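Local coordinates for histidinol-phosphate aminotransferase (Clostridium acetobutylicum, PDB 3FTB), which probably catalyses a pyridoxal phosphate-dependent transamination, most likely that of histidinol phosphate in histidine biosynthesis, at residues A[281-284]-A[285-288]; A[349-352]-A[353-356]; A[89-92]-A[93-97]. One frame throughout, in Å; residues are numbered along the deposited sequence.

Contacts 1 and 2 belong to one corner of the chain and touch each other: the end of helix 262-285 and its exit loop lie against helix 344-359, with L283 CD2 3.5 Å from L354 CD2. Both are partly buried, with an apolar flank turned to the sheet that holds strands 289-293, 299-304 and 321-325, and charged residues on their outer side. Contact 3 is on the opposite side of the chain's centre, about 25 Å from either at the nearest atoms. It is buried against the seven-stranded sheet. There the acids find partners in the surrounding protein and serine hydroxyls bond to main-chain carbonyls, whereas contact 1 has loose lysine contacts and contact 2 a phenylalanine-leucine pair.

Contact 1: A[281-284]-A[285-288]; sequences EELN and KIGF
K285 folds back over the last turn of its helix: its backbone N-H turns to E282 O and, weakly, to E281 O, and its NZ also comes back to E281 O. The N-H bond to E282 O measures 3.2 Å. One residue on, I286 N reaches L283 O at 3.1 Å. These bonds span three residues instead of four, so the helix tightens as the chain leaves it. With CG beside its own backbone N (chi1 -61°) and a bend at chi4, K285 brings NZ to E281 O, a weak bond of 3.5 Å. Its positive charge may thus ease the negative end of the helix dipole. The side chains of E282 and K285 run alongside each other, but OE1 stays 4.0 Å from NZ, beyond a salt bridge. A water lies 2.7 Å from N284 O, in hydrogen-bonding position, with I286 O as a weak second contact. On the buried side I286 lays CG2 over one face of the F288 ring, 3.6 Å above its plane and offset toward the ring's rim. L283 packs on V300 and C302 of strand 299-304, while it and I286 meet L354 of helix 344-359, and E282 rests on L351.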
# COMPACT_ATOMS: atom_id res chain seq x y z
N GLU A 281 6.49 15.61 35.65
CA GLU A 281 6.65 16.02 37.05
C GLU A 281 5.92 15.04 37.95
O GLU A 281 6.43 14.65 39.00
CB GLU A 281 6.17 17.45 37.28
CG GLU A 281 7.16 18.51 36.79
CD GLU A 281 6.53 19.87 36.58
OE1 GLU A 281 5.29 19.92 36.39
OE2 GLU A 281 7.26 20.89 36.60
N GLU A 282 4.73 14.64 37.51
CA GLU A 282 3.99 13.60 38.22
C GLU A 282 4.74 12.25 38.24
O GLU A 282 4.75 11.57 39.27
CB GLU A 282 2.61 13.44 37.59
CG GLU A 282 1.82 14.73 37.60
CD GLU A 282 1.77 15.34 38.98
OE1 GLU A 282 2.28 16.47 39.14
OE2 GLU A 282 1.24 14.68 39.90
N LEU A 283 5.36 11.87 37.13
CA LEU A 283 6.11 10.61 37.07
C LEU A 283 7.31 10.69 38.00
O LEU A 283 7.73 9.68 38.57
CB LEU A 283 6.59 10.29 35.64
CG LEU A 283 5.69 9.57 34.63
CD1 LEU A 283 6.49 9.33 33.37
CD2 LEU A 283 5.14 8.24 35.15
N ASN A 284 7.85 11.89 38.15
CA ASN A 284 9.08 12.06 38.94
C ASN A 284 8.83 11.85 40.43
O ASN A 284 9.75 11.56 41.19
CB ASN A 284 9.72 13.43 38.67
CG ASN A 284 10.74 13.39 37.54
OD1 ASN A 284 10.72 14.24 36.65
ND2 ASN A 284 11.65 12.42 37.57
N LYS A 285 7.56 11.98 40.83
CA LYS A 285 7.14 11.79 42.21
C LYS A 285 6.96 10.31 42.55
O LYS A 285 7.04 9.92 43.72
CB LYS A 285 5.85 12.56 42.48
CG LYS A 285 5.95 14.08 42.29
CD LYS A 285 4.56 14.71 42.21
CE LYS A 285 4.61 16.22 42.44
NZ LYS A 285 5.51 16.90 41.47
N ILE A 286 6.69 9.49 41.53
CA ILE A 286 6.41 8.07 41.75
C ILE A 286 7.65 7.32 42.22
O ILE A 286 8.73 7.48 41.65
CB ILE A 286 5.77 7.42 40.49
CG1 ILE A 286 4.69 8.34 39.94
CG2 ILE A 286 5.21 6.03 40.81
CD1 ILE A 286 3.56 7.64 39.30
N GLY A 287 7.49 6.52 43.28
CA GLY A 287 8.62 5.94 43.99
C GLY A 287 9.47 4.94 43.23
O GLY A 287 10.71 4.92 43.37
N PHE A 288 8.83 4.08 42.44
CA PHE A 288 9.59 3.10 41.67
C PHE A 288 10.13 3.72 40.39
O PHE A 288 11.00 3.14 39.73
CB PHE A 288 8.78 1.84 41.38
CG PHE A 288 7.47 2.11 40.71
CD1 PHE A 288 7.40 2.29 39.36
CD2 PHE A 288 6.30 2.16 41.45
CE1 PHE A 288 6.20 2.53 38.74
CE2 PHE A 288 5.09 2.40 40.85
CZ PHE A 288 5.04 2.59 39.49
O HOH W 1 11.11 9.75 42.68

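Contact 2: A[349-352]-A[353-356]; sequences KFLR and ALKG
Helix 344-359, near the C-terminus of the chain, is amphipathic, and its inner flank includes a phenylalanine-leucine pair one turn apart, F350 and L354. F350 carries its ring anti to the backbone N (chi1 176°), which swings it along the helix toward L354. The leucine then meets it with both methyls: CD1 sits over one face in a CH-pi contact, 4.1 Å from the ring centroid and displaced toward the rim. CD2 closes on F350 CE2 at 3.5 Å. F350 O accepts two N-H groups, A353 N at 3.1 Å and L354 N at 3.2 Å. L351 O takes K355 N at 2.8 Å. Another flank is made by K355, whose chain crosses L351; CG passes 3.3 Å from L351 O, and the bend at chi4 (53°) brings NZ within 3.6 Å of L351 CB. Around this, F350 stacks with Y31, meets F339 edge-to-face and touches I321 and I323 of strand 321-325. A353 and L354 lean on L316 of helix 309-317, while helix 262-285 and its exit loop cover the flank of L351 and K355, the lysine touching I286.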
# COMPACT_ATOMS: atom_id res chain seq x y z
N LYS A 349 -5.55 9.40 35.22
CA LYS A 349 -6.04 8.06 35.50
C LYS A 349 -4.87 7.08 35.52
O LYS A 349 -4.70 6.31 36.47
CB LYS A 349 -7.05 7.63 34.43
CG LYS A 349 -7.99 6.53 34.88
CD LYS A 349 -8.66 5.85 33.70
CE LYS A 349 -9.78 4.94 34.17
NZ LYS A 349 -10.80 5.65 35.00
N PHE A 350 -4.07 7.13 34.46
CA PHE A 350 -2.84 6.34 34.36
C PHE A 350 -1.96 6.40 35.63
O PHE A 350 -1.57 5.37 36.19
CB PHE A 350 -2.04 6.80 33.14
CG PHE A 350 -0.72 6.12 33.00
CD1 PHE A 350 -0.64 4.80 32.56
CD2 PHE A 350 0.46 6.80 33.31
CE1 PHE A 350 0.58 4.16 32.43
CE2 PHE A 350 1.69 6.16 33.18
CZ PHE A 350 1.75 4.84 32.74
N LEU A 351 -1.64 7.63 36.05
CA LEU A 351 -0.77 7.88 37.19
C LEU A 351 -1.38 7.36 38.48
O LEU A 351 -0.67 6.84 39.35
CB LEU A 351 -0.49 9.39 37.32
CG LEU A 351 0.46 10.08 36.34
CD1 LEU A 351 0.10 11.55 36.19
CD2 LEU A 351 1.92 9.92 36.79
N ARG A 352 -2.69 7.52 38.61
CA ARG A 352 -3.38 7.06 39.81
C ARG A 352 -3.38 5.54 39.93
O ARG A 352 -3.70 5.01 40.98
CB ARG A 352 -4.79 7.63 39.88
CG ARG A 352 -4.78 9.15 39.98
CD ARG A 352 -6.19 9.72 40.06
NE ARG A 352 -7.06 9.16 39.04
CZ ARG A 352 -8.29 9.61 38.78
NH1 ARG A 352 -8.79 10.62 39.47
NH2 ARG A 352 -9.02 9.03 37.83
N ALA A 353 -3.01 4.85 38.86
CA ALA A 353 -2.81 3.41 38.91
C ALA A 353 -1.36 3.11 39.31
O ALA A 353 -1.10 2.18 40.07
CB ALA A 353 -3.14 2.78 37.57
N LEU A 354 -0.44 3.91 38.77
CA LEU A 354 0.98 3.81 39.10
C LEU A 354 1.17 4.00 40.58
O LEU A 354 2.02 3.37 41.21
CB LEU A 354 1.78 4.88 38.36
CG LEU A 354 2.61 4.46 37.15
CD1 LEU A 354 1.85 3.52 36.24
CD2 LEU A 354 3.06 5.69 36.39
N LYS A 355 0.39 4.92 41.14
CA LYS A 355 0.39 5.20 42.56
C LYS A 355 -0.15 4.01 43.37
O LYS A 355 0.40 3.65 44.43
CB LYS A 355 -0.43 6.47 42.83
CG LYS A 355 0.26 7.75 42.37
CD LYS A 355 -0.74 8.86 42.04
CE LYS A 355 -0.03 10.15 41.65
NZ LYS A 355 0.96 9.97 40.54
N GLY A 356 -1.22 3.39 42.89
CA GLY A 356 -1.77 2.23 43.56
C GLY A 356 -0.77 1.08 43.57
O GLY A 356 -0.72 0.30 44.50

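Contact 3: A[89-92]-A[93-97]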
# COMPACT_ATOMS: atom_id res chain seq x y z
N GLU A 89 6.83 1.71 4.72
CA GLU A 89 7.30 1.35 3.39
C GLU A 89 8.62 2.05 3.11
O GLU A 89 9.52 1.49 2.47
CB GLU A 89 6.23 1.72 2.34
CG GLU A 89 6.38 1.00 0.99
CD GLU A 89 5.39 1.47 -0.10
OE1 GLU A 89 4.41 2.16 0.24
OE2 GLU A 89 5.59 1.14 -1.29
N ILE A 90 8.75 3.27 3.61
CA ILE A 90 9.89 4.12 3.30
C ILE A 90 11.13 3.72 4.11
O ILE A 90 12.24 3.72 3.58
CB ILE A 90 9.54 5.59 3.53
CG1 ILE A 90 8.31 5.95 2.70
CG2 ILE A 90 10.72 6.51 3.19
CD1 ILE A 90 7.59 7.13 3.24
N ILE A 91 10.92 3.37 5.38
CA ILE A 91 11.98 2.85 6.23
C ILE A 91 12.60 1.60 5.61
O ILE A 91 13.82 1.54 5.39
CB ILE A 91 11.44 2.50 7.63
CG1 ILE A 91 10.93 3.76 8.33
CG2 ILE A 91 12.51 1.79 8.46
CD1 ILE A 91 10.24 3.49 9.65
N GLU A 92 11.76 0.62 5.30
CA GLU A 92 12.22 -0.59 4.63
C GLU A 92 12.95 -0.28 3.32
O GLU A 92 14.08 -0.72 3.12
CB GLU A 92 11.05 -1.55 4.36
CG GLU A 92 11.41 -2.66 3.38
CD GLU A 92 10.36 -3.76 3.35
OE1 GLU A 92 9.78 -4.06 4.41
OE2 GLU A 92 10.11 -4.32 2.26
N LEU A 93 12.29 0.48 2.44
CA LEU A 93 12.81 0.74 1.10
C LEU A 93 14.12 1.52 1.08
O LEU A 93 15.02 1.20 0.31
CB LEU A 93 11.77 1.48 0.25
CG LEU A 93 10.64 0.61 -0.31
CD1 LEU A 93 9.58 1.50 -0.88
CD2 LEU A 93 11.16 -0.36 -1.36
N SER A 94 14.21 2.55 1.91
CA SER A 94 15.43 3.33 1.96
C SER A 94 16.59 2.48 2.49
O SER A 94 17.74 2.64 2.09
CB SER A 94 15.24 4.60 2.80
OG SER A 94 14.76 4.29 4.09
N ILE A 95 16.28 1.54 3.37
CA ILE A 95 17.30 0.66 3.92
C ILE A 95 17.62 -0.47 2.92
O ILE A 95 18.73 -1.01 2.91
CB ILE A 95 16.88 0.09 5.30
CG1 ILE A 95 16.87 1.20 6.35
CG2 ILE A 95 17.80 -1.05 5.73
CD1 ILE A 95 16.23 0.78 7.67
N SER A 96 16.65 -0.78 2.07
CA SER A 96 16.82 -1.82 1.05
C SER A 96 17.89 -1.46 0.03
O SER A 96 18.34 -2.31 -0.73
CB SER A 96 15.49 -2.10 0.32
OG SER A 96 15.20 -1.11 -0.66
N LEU A 97 18.29 -0.19 0.04
CA LEU A 97 19.19 0.35 -0.98
C LEU A 97 20.66 0.09 -0.69
O LEU A 97 21.50 0.15 -1.59
CB LEU A 97 18.99 1.86 -1.11
CG LEU A 97 17.56 2.35 -1.31
CD1 LEU A 97 17.57 3.81 -1.74
CD2 LEU A 97 16.83 1.47 -2.35
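The carbonyl of I90 is gripped twice by S94: the backbone N comes at 2.8 Å and the hydroxyl OG at 2.6 Å, on opposite sides of the carbonyl plane and tilted 28° (N) and 23° (OG) from it. The hydroxyl gets there because chi1 of 55° sets OG between its own N and carbonyl carbon. S94 thereby satisfies its buried hydroxyl within its own helix, and its side chain touches F208 of strand 207-212. The flat carboxylate of E89 has L93 CD1 4.0 Å from OE2, and the two side chains run alongside each other, with E89 CG 3.7 Å from that methyl. OE1 of E89 is bonded by N85 N and N246 ND2. E92 OE1 makes a salt bridge with K117 NZ and a weak hydrogen bond with N243 ND2 of the second subunit; OE2 bonds to H118 NE2. On the apolar side I91 and I95 extend together in the same direction, CG2 of the first 3.9 Å from CD1 of the second. Further along, S96 N bonds to E92 O at 2.8 Å, while S96 OG donates to L93 O and also meets K241 NZ. Helix 87-95 packs on the seven-stranded sheet; in fold-type I aminotransferases the corresponding helix points its N-terminus at the cofactor phosphate. A phosphate ion, probably from the crystallisation liquor, lies about 6 Å from the I91 side chain and may mark that pocket.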